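Local coordinates for DNA replication and repair protein RecF (Caldanaerobacter subterraneus subsp. tengcongensis, PDB 5Z69), which acts as an ATP-binding recombination mediator of the RecFOR DNA-repair pathway, and is probably required for DNA replication and the SOS response, at residues A[46-51]-A[56-61]; A[62-67]-A[73-78]; A[79-84]-A[118-123]; A[91-96]-A[101-106]. All coordinates share one frame; numbering follows the deposited sequence. Where two conformers were deposited one is given.

Contact 1: A[46-51]-A[56-61]; sequences LLEAIR and GRSFRG. With AGS (phosphothiophosphoric acid-adenylate ester), chain C.
G56, the positive-phi residue that ends helix 43-55, stays close to R51, its N lying 4.5 Å from R51 O. A water donates to R57 O and E48 O and accepts from F59 N, so it ties two backbone groups of the loop to the helix carbonyl of E48. S58 OG donates a hydrogen bond to E48 OE1, though the modelled 2.4 Å is very short and its exact length doubtful. The same OG accepts the backbone N of R60 in an ST turn, within the type I turn that runs to G61. F59 presents a ring edge to the helix, CE2 lying 3.5 Å from E48 CA, while its CB touches R51 CG at 3.9 Å; the guanidinium of R51 goes on to T122. R60 lays its CG over one face of the F59 ring and bends back to reach E48. R60 NH1 forms a salt bridge with E48 OE2 (2.9 Å), weak as a hydrogen bond because its N-H...O angle is 126°, and the two planes stand 72° apart. E48 reaches it by an extended chain with CG anti to N (chi1 -179°). R19 and R60 both hold this carboxylate, which would probably favour its ionised form. N45, following P-loop S44, also binds R60 NH1. NH2 of R60 makes a weak, less certainly placed bond to O2A of AGS, so E48 probably orients an arginine toward the alpha-phosphate.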
# COMPACT_ATOMS: atom_id res chain seq x y z
N LEU A 46 31.47 -19.81 7.20
CA LEU A 46 32.61 -19.21 6.49
C LEU A 46 32.12 -18.10 5.55
O LEU A 46 32.76 -17.03 5.46
CB LEU A 46 33.38 -20.28 5.73
CG LEU A 46 34.45 -19.76 4.76
CD1 LEU A 46 35.55 -18.98 5.47
CD2 LEU A 46 35.05 -20.93 3.98
N LEU A 47 31.01 -18.34 4.86
CA LEU A 47 30.39 -17.29 4.05
C LEU A 47 29.98 -16.10 4.91
O LEU A 47 30.15 -14.93 4.51
CB LEU A 47 29.18 -17.84 3.30
CG LEU A 47 29.42 -18.18 1.82
CD1 LEU A 47 30.69 -18.97 1.66
CD2 LEU A 47 28.27 -18.96 1.24
N GLU A 48 29.47 -16.38 6.10
CA GLU A 48 29.11 -15.33 7.03
C GLU A 48 30.35 -14.51 7.41
O GLU A 48 30.28 -13.29 7.54
CB GLU A 48 28.44 -15.91 8.28
CG GLU A 48 27.97 -14.89 9.32
CD GLU A 48 27.26 -15.57 10.51
OE1 GLU A 48 26.12 -15.18 10.85
OE2 GLU A 48 27.85 -16.50 11.10
N ALA A 49 31.48 -15.19 7.60
CA ALA A 49 32.72 -14.48 7.91
C ALA A 49 33.17 -13.62 6.73
O ALA A 49 33.62 -12.49 6.91
CB ALA A 49 33.81 -15.48 8.30
N ILE A 50 33.04 -14.14 5.52
CA ILE A 50 33.42 -13.36 4.34
C ILE A 50 32.49 -12.17 4.15
O ILE A 50 32.96 -11.06 3.92
CB ILE A 50 33.42 -14.23 3.09
CG1 ILE A 50 34.48 -15.31 3.25
CG2 ILE A 50 33.72 -13.37 1.86
CD1 ILE A 50 34.30 -16.50 2.34
N ARG A 51 31.18 -12.38 4.27
CA ARG A 51 30.20 -11.30 4.11
C ARG A 51 30.31 -10.23 5.19
O ARG A 51 29.98 -9.05 4.97
CB ARG A 51 28.79 -11.90 4.09
CG ARG A 51 27.66 -10.89 3.96
CD ARG A 51 27.64 -10.17 2.62
NE ARG A 51 26.41 -9.41 2.48
CZ ARG A 51 26.18 -8.46 1.57
NH1 ARG A 51 27.12 -8.14 0.67
NH2 ARG A 51 25.01 -7.83 1.55
N GLY A 56 29.83 -5.64 7.85
CA GLY A 56 30.00 -5.42 9.28
C GLY A 56 28.90 -6.04 10.13
O GLY A 56 28.68 -5.64 11.26
N ARG A 57 28.20 -7.03 9.57
CA ARG A 57 27.18 -7.75 10.33
C ARG A 57 26.95 -9.12 9.72
O ARG A 57 27.48 -9.43 8.64
CB ARG A 57 25.86 -6.97 10.34
CG ARG A 57 25.23 -6.93 8.97
CD ARG A 57 23.99 -6.07 8.97
NE ARG A 57 23.47 -5.93 7.62
CZ ARG A 57 22.36 -5.28 7.31
NH1 ARG A 57 21.64 -4.70 8.26
NH2 ARG A 57 21.97 -5.22 6.04
N SER A 58 26.18 -9.95 10.44
CA SER A 58 25.76 -11.27 9.98
C SER A 58 24.69 -11.15 8.89
O SER A 58 23.68 -10.48 9.11
CB SER A 58 25.20 -12.08 11.15
OG SER A 58 24.60 -13.29 10.71
N PHE A 59 24.87 -11.81 7.75
CA PHE A 59 23.81 -11.82 6.73
C PHE A 59 22.60 -12.62 7.21
O PHE A 59 21.54 -12.54 6.62
CB PHE A 59 24.31 -12.37 5.39
CG PHE A 59 24.51 -13.86 5.36
CD1 PHE A 59 23.49 -14.70 4.94
CD2 PHE A 59 25.73 -14.42 5.70
CE1 PHE A 59 23.67 -16.08 4.90
CE2 PHE A 59 25.93 -15.81 5.66
CZ PHE A 59 24.89 -16.63 5.26
N ARG A 60 22.77 -13.41 8.26
CA ARG A 60 21.67 -14.20 8.78
C ARG A 60 20.83 -13.41 9.78
O ARG A 60 19.81 -13.89 10.26
CB ARG A 60 22.18 -15.46 9.45
CG ARG A 60 22.89 -16.42 8.55
CD ARG A 60 24.05 -17.01 9.32
NE ARG A 60 24.10 -18.45 9.20
CZ ARG A 60 25.09 -19.20 9.65
NH1 ARG A 60 26.13 -18.63 10.26
NH2 ARG A 60 25.04 -20.51 9.50
N GLY A 61 21.29 -12.20 10.11
CA GLY A 61 20.60 -11.37 11.08
C GLY A 61 20.96 -11.68 12.52
O GLY A 61 20.32 -11.18 13.44
PG AGS C . 24.79 -24.34 5.37
S1G AGS C . 25.51 -24.24 3.56
O2G AGS C . 23.94 -25.65 5.51
O3G AGS C . 23.84 -23.12 5.54
PB AGS C . 26.39 -25.54 7.38
O1B AGS C . 27.77 -26.02 7.09
O2B AGS C . 25.35 -26.65 7.17
O3B AGS C . 25.96 -24.30 6.43
PA AGS C . 26.90 -23.84 9.56
O1A AGS C . 28.05 -23.34 8.67
O2A AGS C . 25.75 -22.91 9.82
O3A AGS C . 26.30 -25.17 8.92
O5' AGS C . 27.46 -24.35 10.91
C5' AGS C . 26.82 -24.00 12.10
C4' AGS C . 27.32 -24.98 13.11
O4' AGS C . 28.20 -24.30 14.03
C3' AGS C . 26.23 -25.62 13.95
O3' AGS C . 26.57 -26.97 14.27
C2' AGS C . 26.14 -24.69 15.15
O2' AGS C . 25.70 -25.35 16.33
C1' AGS C . 27.60 -24.23 15.31
N9 AGS C . 27.74 -22.89 15.83
C8 AGS C . 26.96 -21.79 15.56
N7 AGS C . 27.31 -20.71 16.20
C5 AGS C . 28.41 -21.11 16.95
C6 AGS C . 29.25 -20.43 17.85
N6 AGS C . 29.11 -19.13 18.15
N1 AGS C . 30.24 -21.13 18.44
C2 AGS C . 30.38 -22.42 18.14
N3 AGS C . 29.65 -23.17 17.31
C4 AGS C . 28.68 -22.45 16.74
O HOH W 1 27.74 -11.80 7.30

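Contact 2: A[62-67]-A[73-78]; sequences SKMSEL and EYFYVR. With AGS (phosphothiophosphoric acid-adenylate ester), chain C.
L67 and F75 mark the nearest backbone approach, 7.3 Å between their CA atoms, where a turn of helical character in 62-67 meets the start of strand 74-78 without the two pairing as strands. What joins them is the F75 ring, met around CE2 and CZ. M64 O lies near the ring plane, 3.8 Å from F75 CE2, and the same carbonyl takes the backbone N of L67, which keeps the turn closed. The thioether of M64 also comes to the rim: M64 SD is 3.8 Å from F75 CZ and sits 80° off the ring normal, a Met-aromatic contact at the edge, with the two side chains crossing at about a right angle. L67 approaches obliquely, its CB 3.6 Å from F75 CE2. F75 itself projects with CG between N and the carbonyl carbon (chi1 74°), which aims the ring at the turn, and F18 meets it edge-to-face. It also touches L52 of helix 43-55, so the ring fills part of the layer between the antiparallel sheet and the helix that follows the P-loop, as expected of an ABC-type ATPase head. The turn held in this way carries part of the nucleotide site. E66 O accepts N6 of the AGS adenine at 2.8 Å with a fairly straight N-H of 151°, and V68 O contributes another bond to the ligand. E66 also returns its carboxylate to the turn: OE2 receives K63 N at 3.1 Å, met from above the carboxylate plane.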
# COMPACT_ATOMS: atom_id res chain seq x y z
N SER A 62 22.00 -12.50 12.73
CA SER A 62 22.40 -12.88 14.09
C SER A 62 23.06 -11.74 14.84
O SER A 62 23.72 -10.90 14.24
CB SER A 62 23.35 -14.07 14.04
OG SER A 62 22.85 -15.08 13.18
N LYS A 63 22.89 -11.71 16.16
CA LYS A 63 23.62 -10.76 17.00
C LYS A 63 25.09 -11.12 16.95
O LYS A 63 25.44 -12.29 16.85
CB LYS A 63 23.14 -10.80 18.46
CG LYS A 63 21.63 -10.82 18.65
CD LYS A 63 21.29 -11.30 20.05
N MET A 64 25.94 -10.10 17.07
CA MET A 64 27.39 -10.25 17.15
C MET A 64 27.84 -11.31 18.15
O MET A 64 28.68 -12.14 17.84
CB MET A 64 28.03 -8.91 17.52
CG MET A 64 28.14 -7.94 16.39
SD MET A 64 29.53 -8.41 15.36
CE MET A 64 28.69 -8.76 13.84
N SER A 65 27.27 -11.28 19.36
CA SER A 65 27.68 -12.23 20.40
C SER A 65 27.45 -13.69 19.98
O SER A 65 28.07 -14.60 20.50
CB SER A 65 26.94 -11.94 21.72
OG SER A 65 25.54 -12.15 21.59
N GLU A 66 26.55 -13.91 19.02
CA GLU A 66 26.32 -15.27 18.54
C GLU A 66 27.42 -15.77 17.62
O GLU A 66 27.54 -16.98 17.42
CB GLU A 66 24.99 -15.37 17.81
CG GLU A 66 23.77 -15.04 18.65
CD GLU A 66 22.50 -15.15 17.81
OE1 GLU A 66 22.26 -16.24 17.24
OE2 GLU A 66 21.80 -14.14 17.65
N LEU A 67 28.22 -14.86 17.06
CA LEU A 67 29.32 -15.29 16.18
C LEU A 67 30.57 -15.68 16.95
O LEU A 67 31.52 -16.26 16.39
CB LEU A 67 29.68 -14.18 15.18
CG LEU A 67 28.56 -13.50 14.41
CD1 LEU A 67 29.11 -12.83 13.17
CD2 LEU A 67 27.49 -14.49 14.06
N GLU A 73 35.96 -15.20 24.43
CA GLU A 73 35.60 -13.81 24.76
C GLU A 73 35.54 -12.86 23.56
O GLU A 73 35.07 -11.72 23.71
CB GLU A 73 36.59 -13.27 25.79
CG GLU A 73 36.32 -13.80 27.19
CD GLU A 73 37.19 -13.14 28.23
OE1 GLU A 73 38.30 -12.68 27.88
OE2 GLU A 73 36.76 -13.09 29.40
N TYR A 74 36.03 -13.30 22.41
CA TYR A 74 36.06 -12.48 21.19
C TYR A 74 36.06 -13.33 19.94
O TYR A 74 36.37 -14.53 19.99
CB TYR A 74 37.32 -11.58 21.14
CG TYR A 74 38.59 -12.37 20.83
CD1 TYR A 74 39.33 -12.97 21.86
CD2 TYR A 74 39.04 -12.53 19.52
CE1 TYR A 74 40.49 -13.70 21.59
CE2 TYR A 74 40.18 -13.25 19.24
CZ TYR A 74 40.92 -13.82 20.28
OH TYR A 74 42.03 -14.54 19.96
N PHE A 75 35.75 -12.72 18.81
CA PHE A 75 36.17 -13.30 17.54
C PHE A 75 36.94 -12.27 16.74
O PHE A 75 36.87 -11.06 16.99
CB PHE A 75 34.99 -13.86 16.75
CG PHE A 75 34.11 -12.81 16.10
CD1 PHE A 75 34.50 -12.15 14.93
CD2 PHE A 75 32.86 -12.51 16.62
CE1 PHE A 75 33.67 -11.21 14.32
CE2 PHE A 75 32.02 -11.55 16.03
CZ PHE A 75 32.42 -10.90 14.87
N TYR A 76 37.64 -12.75 15.73
CA TYR A 76 38.46 -11.89 14.92
C TYR A 76 38.49 -12.41 13.51
O TYR A 76 38.73 -13.61 13.29
CB TYR A 76 39.87 -11.80 15.52
CG TYR A 76 40.89 -11.08 14.65
CD1 TYR A 76 40.90 -9.69 14.57
CD2 TYR A 76 41.82 -11.78 13.92
CE1 TYR A 76 41.86 -9.02 13.79
CE2 TYR A 76 42.79 -11.12 13.14
CZ TYR A 76 42.80 -9.74 13.11
OH TYR A 76 43.71 -9.05 12.33
N VAL A 77 38.25 -11.53 12.56
CA VAL A 77 38.32 -11.90 11.14
C VAL A 77 39.20 -10.91 10.41
O VAL A 77 39.04 -9.69 10.59
CB VAL A 77 36.92 -11.96 10.49
CG1 VAL A 77 37.04 -12.37 9.02
CG2 VAL A 77 36.02 -12.94 11.23
N ARG A 78 40.12 -11.42 9.59
CA ARG A 78 40.98 -10.56 8.76
C ARG A 78 40.99 -11.04 7.33
O ARG A 78 41.27 -12.21 7.04
CB ARG A 78 42.44 -10.49 9.23
CG ARG A 78 43.33 -9.83 8.15
CD ARG A 78 44.82 -10.26 8.20
NE ARG A 78 45.22 -10.27 9.57
CZ ARG A 78 45.84 -11.24 10.22
NH1 ARG A 78 46.25 -12.36 9.64
NH2 ARG A 78 46.05 -11.05 11.50
PG AGS C . 24.79 -24.34 5.37
S1G AGS C . 25.51 -24.24 3.56
O2G AGS C . 23.94 -25.65 5.51
O3G AGS C . 23.84 -23.12 5.54
PB AGS C . 26.39 -25.54 7.38
O1B AGS C . 27.77 -26.02 7.09
O2B AGS C . 25.35 -26.65 7.17
O3B AGS C . 25.96 -24.30 6.43
PA AGS C . 26.90 -23.84 9.56
O1A AGS C . 28.05 -23.34 8.67
O2A AGS C . 25.75 -22.91 9.82
O3A AGS C . 26.30 -25.17 8.92
O5' AGS C . 27.46 -24.35 10.91
C5' AGS C . 26.82 -24.00 12.10
C4' AGS C . 27.32 -24.98 13.11
O4' AGS C . 28.20 -24.30 14.03
C3' AGS C . 26.23 -25.62 13.95
O3' AGS C . 26.57 -26.97 14.27
C2' AGS C . 26.14 -24.69 15.15
O2' AGS C . 25.70 -25.35 16.33
C1' AGS C . 27.60 -24.23 15.31
N9 AGS C . 27.74 -22.89 15.83
C8 AGS C . 26.96 -21.79 15.56
N7 AGS C . 27.31 -20.71 16.20
C5 AGS C . 28.41 -21.11 16.95
C6 AGS C . 29.25 -20.43 17.85
N6 AGS C . 29.11 -19.13 18.15
N1 AGS C . 30.24 -21.13 18.44
C2 AGS C . 30.38 -22.42 18.14
N3 AGS C . 29.65 -23.17 17.31
C4 AGS C . 28.68 -22.45 16.74

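Contact 3: A[79-84]-A[118-123]; sequences GLVRSA and GHFLTV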
# COMPACT_ATOMS: atom_id res chain seq x y z
N GLY A 79 40.65 -10.13 6.42
CA GLY A 79 40.66 -10.44 5.00
C GLY A 79 41.67 -9.56 4.29
O GLY A 79 41.87 -8.39 4.66
N LEU A 80 42.32 -10.12 3.27
CA LEU A 80 43.16 -9.33 2.38
C LEU A 80 42.45 -9.31 1.04
O LEU A 80 42.15 -10.34 0.46
CB LEU A 80 44.58 -9.92 2.27
CG LEU A 80 45.42 -10.08 3.57
CD1 LEU A 80 46.79 -10.72 3.30
CD2 LEU A 80 45.62 -8.76 4.30
N VAL A 81 42.14 -8.13 0.55
CA VAL A 81 41.34 -8.06 -0.67
C VAL A 81 42.07 -7.24 -1.72
O VAL A 81 42.91 -6.38 -1.42
CB VAL A 81 39.91 -7.46 -0.43
CG1 VAL A 81 39.22 -8.11 0.78
CG2 VAL A 81 39.95 -5.95 -0.27
N ARG A 82 41.77 -7.54 -2.98
CA ARG A 82 42.23 -6.72 -4.09
C ARG A 82 41.00 -6.06 -4.69
O ARG A 82 39.92 -6.65 -4.70
CB ARG A 82 42.98 -7.57 -5.12
CG ARG A 82 43.48 -6.81 -6.34
CD ARG A 82 44.52 -7.60 -7.12
NE ARG A 82 45.18 -6.74 -8.11
CZ ARG A 82 46.18 -7.12 -8.90
NH1 ARG A 82 46.66 -8.35 -8.84
NH2 ARG A 82 46.69 -6.27 -9.76
N SER A 83 41.12 -4.81 -5.14
CA SER A 83 39.97 -4.19 -5.80
C SER A 83 40.52 -3.27 -6.89
O SER A 83 41.72 -3.21 -7.08
CB SER A 83 39.09 -3.44 -4.79
OG SER A 83 39.70 -2.24 -4.35
N ALA A 84 39.66 -2.55 -7.59
CA ALA A 84 40.13 -1.77 -8.76
C ALA A 84 41.26 -0.78 -8.44
O ALA A 84 42.10 -0.52 -9.30
CB ALA A 84 38.96 -1.03 -9.40
N GLY A 118 31.76 0.19 1.04
CA GLY A 118 32.01 -1.10 0.47
C GLY A 118 33.50 -1.04 0.08
O GLY A 118 33.92 -0.81 -1.07
N HIS A 119 34.33 -1.18 1.10
CA HIS A 119 35.76 -1.41 0.89
C HIS A 119 35.92 -2.74 0.17
O HIS A 119 36.83 -2.94 -0.62
CB HIS A 119 36.50 -1.41 2.24
CG HIS A 119 36.69 -0.03 2.80
ND1 HIS A 119 37.70 0.81 2.38
CD2 HIS A 119 36.00 0.65 3.76
CE1 HIS A 119 37.61 1.96 3.03
NE2 HIS A 119 36.59 1.88 3.88
N PHE A 120 35.02 -3.67 0.50
CA PHE A 120 34.99 -5.01 -0.10
C PHE A 120 33.56 -5.32 -0.52
O PHE A 120 32.68 -5.47 0.33
CB PHE A 120 35.48 -6.05 0.91
CG PHE A 120 35.34 -7.49 0.45
CD1 PHE A 120 35.90 -7.91 -0.75
CD2 PHE A 120 34.72 -8.44 1.26
CE1 PHE A 120 35.80 -9.24 -1.17
CE2 PHE A 120 34.63 -9.78 0.86
CZ PHE A 120 35.15 -10.17 -0.37
N LEU A 121 33.32 -5.40 -1.83
CA LEU A 121 31.93 -5.63 -2.31
C LEU A 121 31.64 -7.09 -2.59
O LEU A 121 32.37 -7.76 -3.32
CB LEU A 121 31.66 -4.83 -3.60
CG LEU A 121 31.86 -3.32 -3.47
CD1 LEU A 121 31.82 -2.63 -4.81
CD2 LEU A 121 30.75 -2.81 -2.56
N THR A 122 30.54 -7.56 -2.01
CA THR A 122 30.04 -8.90 -2.26
C THR A 122 28.55 -8.82 -2.59
O THR A 122 27.88 -7.84 -2.25
CB THR A 122 30.19 -9.83 -1.02
OG1 THR A 122 29.69 -9.13 0.13
CG2 THR A 122 31.66 -10.24 -0.77
N VAL A 123 28.03 -9.84 -3.26
CA VAL A 123 26.59 -10.07 -3.32
C VAL A 123 26.38 -11.51 -2.89
O VAL A 123 27.07 -12.40 -3.38
CB VAL A 123 26.01 -9.86 -4.74
CG1 VAL A 123 24.49 -10.15 -4.76
CG2 VAL A 123 26.32 -8.45 -5.20
O HOH W 2 38.68 -1.52 -1.95
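V81 sets one methyl over the face of F120. V81 CG1 lies 4.1 Å from the centroid of the F120 ring and 27° off its normal, a CH-pi contact, and 3.7 Å from F120 CD1. The F120 side chain extends with CG anti to N (chi1 174°), which sets the ring beside V81, with the V81 and F120 CA atoms 7.1 Å apart. Next to this apolar pair, a water joins the segments: it donates to H119 O at 2.7 Å and lies 2.7 Å from S83 OG, linking two polar atoms across the gap.

A second shell holds both partners. L10 of strand 9-16 packs against V81 as well as F120, and I91 of strand 86-96 touches the phenylalanine too. S54 of helix 43-55 donates its hydroxyl to F120 O, while the H119 ring turns off to K89 through ND1. The phenylalanine sits just ahead of strand 122-125, an outermost strand of the mixed sheet, whereas V81 lies on an inner strand of the antiparallel sheet. Such packing of an antiparallel sheet onto the nucleotide-binding core is characteristic of the heads of RecF, Rad50 and other SMC-like ABC ATPases.

Contact 4: A[91-96]-A[101-106]; sequences IEFGYK and KVIKVN
F93 and I103 form the dense part of this antiparallel hairpin. This non-hydrogen-bonded pair runs its side chains side by side: I103 CD1 is 3.5 Å from F93 CE2, and I103 CG1 makes an off-centre CH-pi contact, 4.2 Å from the centroid of the F93 ring. I91 and Y95 share that face. K101 brings its CB to the edge of the Y95 ring, 4.0 Å from Y95 CD1, its CG between N and the carbonyl carbon (chi1 71°).

On the other face, E92, V102 and K104 are partly exposed and meet loosely. E92 OE1 rests 3.6 Å from K104 CB, alongside the lysine's aliphatic chain, but stays 5.1 Å from K104 NZ, too far for a salt bridge. E92 OE2 is bound by Y76 OH of the adjacent strand instead.

The backbones bond through two hydrogen-bonded pairs, E92 with K104 and G94 with V102; the straightest bond is E92 N to K104 O, at 176°. I91, F93 and Y95 bond to strand 74-83. With the N-H and carbonyl of those four residues paired, the opposite charges of E92 and K104 would add at most a diffuse attraction to a hairpin probably held mainly by its four backbone bonds and the F93 packing.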
# COMPACT_ATOMS: atom_id res chain seq x y z
N ILE A 91 41.43 -5.75 5.72
CA ILE A 91 40.22 -5.42 6.44
C ILE A 91 40.12 -6.31 7.66
O ILE A 91 40.05 -7.54 7.54
CB ILE A 91 38.95 -5.61 5.56
CG1 ILE A 91 39.05 -4.77 4.27
CG2 ILE A 91 37.65 -5.28 6.37
CD1 ILE A 91 37.77 -4.95 3.38
N GLU A 92 40.10 -5.68 8.83
CA GLU A 92 40.03 -6.41 10.09
C GLU A 92 38.78 -6.10 10.90
O GLU A 92 38.41 -4.93 11.06
CB GLU A 92 41.23 -6.08 10.96
CG GLU A 92 42.56 -6.40 10.35
CD GLU A 92 43.66 -5.86 11.22
OE1 GLU A 92 43.93 -4.65 11.09
OE2 GLU A 92 44.19 -6.61 12.08
N PHE A 93 38.19 -7.14 11.47
CA PHE A 93 36.98 -6.99 12.28
C PHE A 93 37.12 -7.84 13.54
O PHE A 93 37.13 -9.07 13.46
CB PHE A 93 35.75 -7.43 11.48
CG PHE A 93 34.43 -7.02 12.09
CD1 PHE A 93 33.99 -7.56 13.30
CD2 PHE A 93 33.61 -6.13 11.43
CE1 PHE A 93 32.73 -7.19 13.85
CE2 PHE A 93 32.34 -5.75 11.97
CZ PHE A 93 31.92 -6.29 13.18
N GLY A 94 37.29 -7.18 14.68
CA GLY A 94 37.40 -7.86 15.95
C GLY A 94 36.20 -7.49 16.83
O GLY A 94 35.82 -6.32 16.92
N TYR A 95 35.58 -8.47 17.46
CA TYR A 95 34.49 -8.19 18.40
C TYR A 95 34.69 -8.91 19.73
O TYR A 95 34.93 -10.11 19.73
CB TYR A 95 33.14 -8.59 17.81
CG TYR A 95 31.98 -8.50 18.80
CD1 TYR A 95 31.34 -7.29 19.06
CD2 TYR A 95 31.51 -9.64 19.46
CE1 TYR A 95 30.27 -7.21 19.97
CE2 TYR A 95 30.44 -9.57 20.37
CZ TYR A 95 29.83 -8.35 20.61
OH TYR A 95 28.77 -8.30 21.50
N LYS A 96 34.57 -8.19 20.85
CA LYS A 96 34.66 -8.78 22.21
C LYS A 96 33.28 -8.87 22.86
O LYS A 96 32.47 -7.96 22.68
CB LYS A 96 35.54 -7.94 23.13
CG LYS A 96 37.01 -8.11 23.03
CD LYS A 96 37.67 -7.61 24.32
CE LYS A 96 37.36 -8.51 25.51
NZ LYS A 96 38.41 -8.35 26.58
N LYS A 101 33.85 -3.46 19.68
CA LYS A 101 34.27 -3.91 18.35
C LYS A 101 35.33 -2.98 17.78
O LYS A 101 35.34 -1.77 18.04
CB LYS A 101 33.07 -4.07 17.40
CG LYS A 101 32.41 -2.84 16.93
CD LYS A 101 31.27 -3.19 15.95
CE LYS A 101 30.23 -4.11 16.59
NZ LYS A 101 28.96 -4.17 15.79
N VAL A 102 36.28 -3.58 17.06
CA VAL A 102 37.37 -2.84 16.45
C VAL A 102 37.42 -3.21 14.98
O VAL A 102 37.67 -4.37 14.63
CB VAL A 102 38.75 -3.15 17.10
CG1 VAL A 102 39.88 -2.45 16.35
CG2 VAL A 102 38.76 -2.77 18.58
N ILE A 103 37.14 -2.23 14.12
CA ILE A 103 37.19 -2.43 12.67
C ILE A 103 38.31 -1.59 12.09
O ILE A 103 38.40 -0.38 12.35
CB ILE A 103 35.86 -2.06 12.00
CG1 ILE A 103 34.71 -2.79 12.67
CG2 ILE A 103 35.90 -2.34 10.48
CD1 ILE A 103 33.36 -2.36 12.13
N LYS A 104 39.20 -2.22 11.34
CA LYS A 104 40.31 -1.48 10.74
C LYS A 104 40.44 -1.71 9.24
O LYS A 104 40.32 -2.84 8.78
CB LYS A 104 41.62 -1.89 11.41
CG LYS A 104 41.68 -1.61 12.91
CD LYS A 104 43.08 -1.95 13.42
CE LYS A 104 43.28 -1.52 14.86
NZ LYS A 104 44.71 -1.83 15.27
N VAL A 105 40.70 -0.63 8.50
CA VAL A 105 41.06 -0.75 7.08
C VAL A 105 42.49 -0.26 6.88
O VAL A 105 42.83 0.89 7.19
CB VAL A 105 40.11 0.04 6.17
CG1 VAL A 105 40.58 -0.05 4.71
CG2 VAL A 105 38.73 -0.52 6.29
N ASN A 106 43.33 -1.15 6.37
CA ASN A 106 44.75 -0.90 6.25
C ASN A 106 45.33 -0.38 7.56
O ASN A 106 46.16 0.53 7.57
CB ASN A 106 45.04 0.06 5.09
CG ASN A 106 44.95 -0.63 3.73
OD1 ASN A 106 45.09 -1.85 3.65
ND2 ASN A 106 44.70 0.14 2.66

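Following the chain, contact 1 closes first, folding the loop after helix 43-55 back onto that helix across four residues. Contact 2 opens as it ends, closing another short loop between turn 62-67 and the beginning of strand 74-83; both contacts touch AGS. Strand 74-83 then runs straight into contact 3, which closes a loop of 33 residues at the approach of strand 122-125. Nested within this large loop is contact 4, the hairpin of strands 86-96 and 101-105. None of the loops cross. G56 packs on F93, R51 bonds to T122 of strand 122-125, and F120 packs on I91, so the helix, the antiparallel sheet and the border of the mixed sheet are joined into one head.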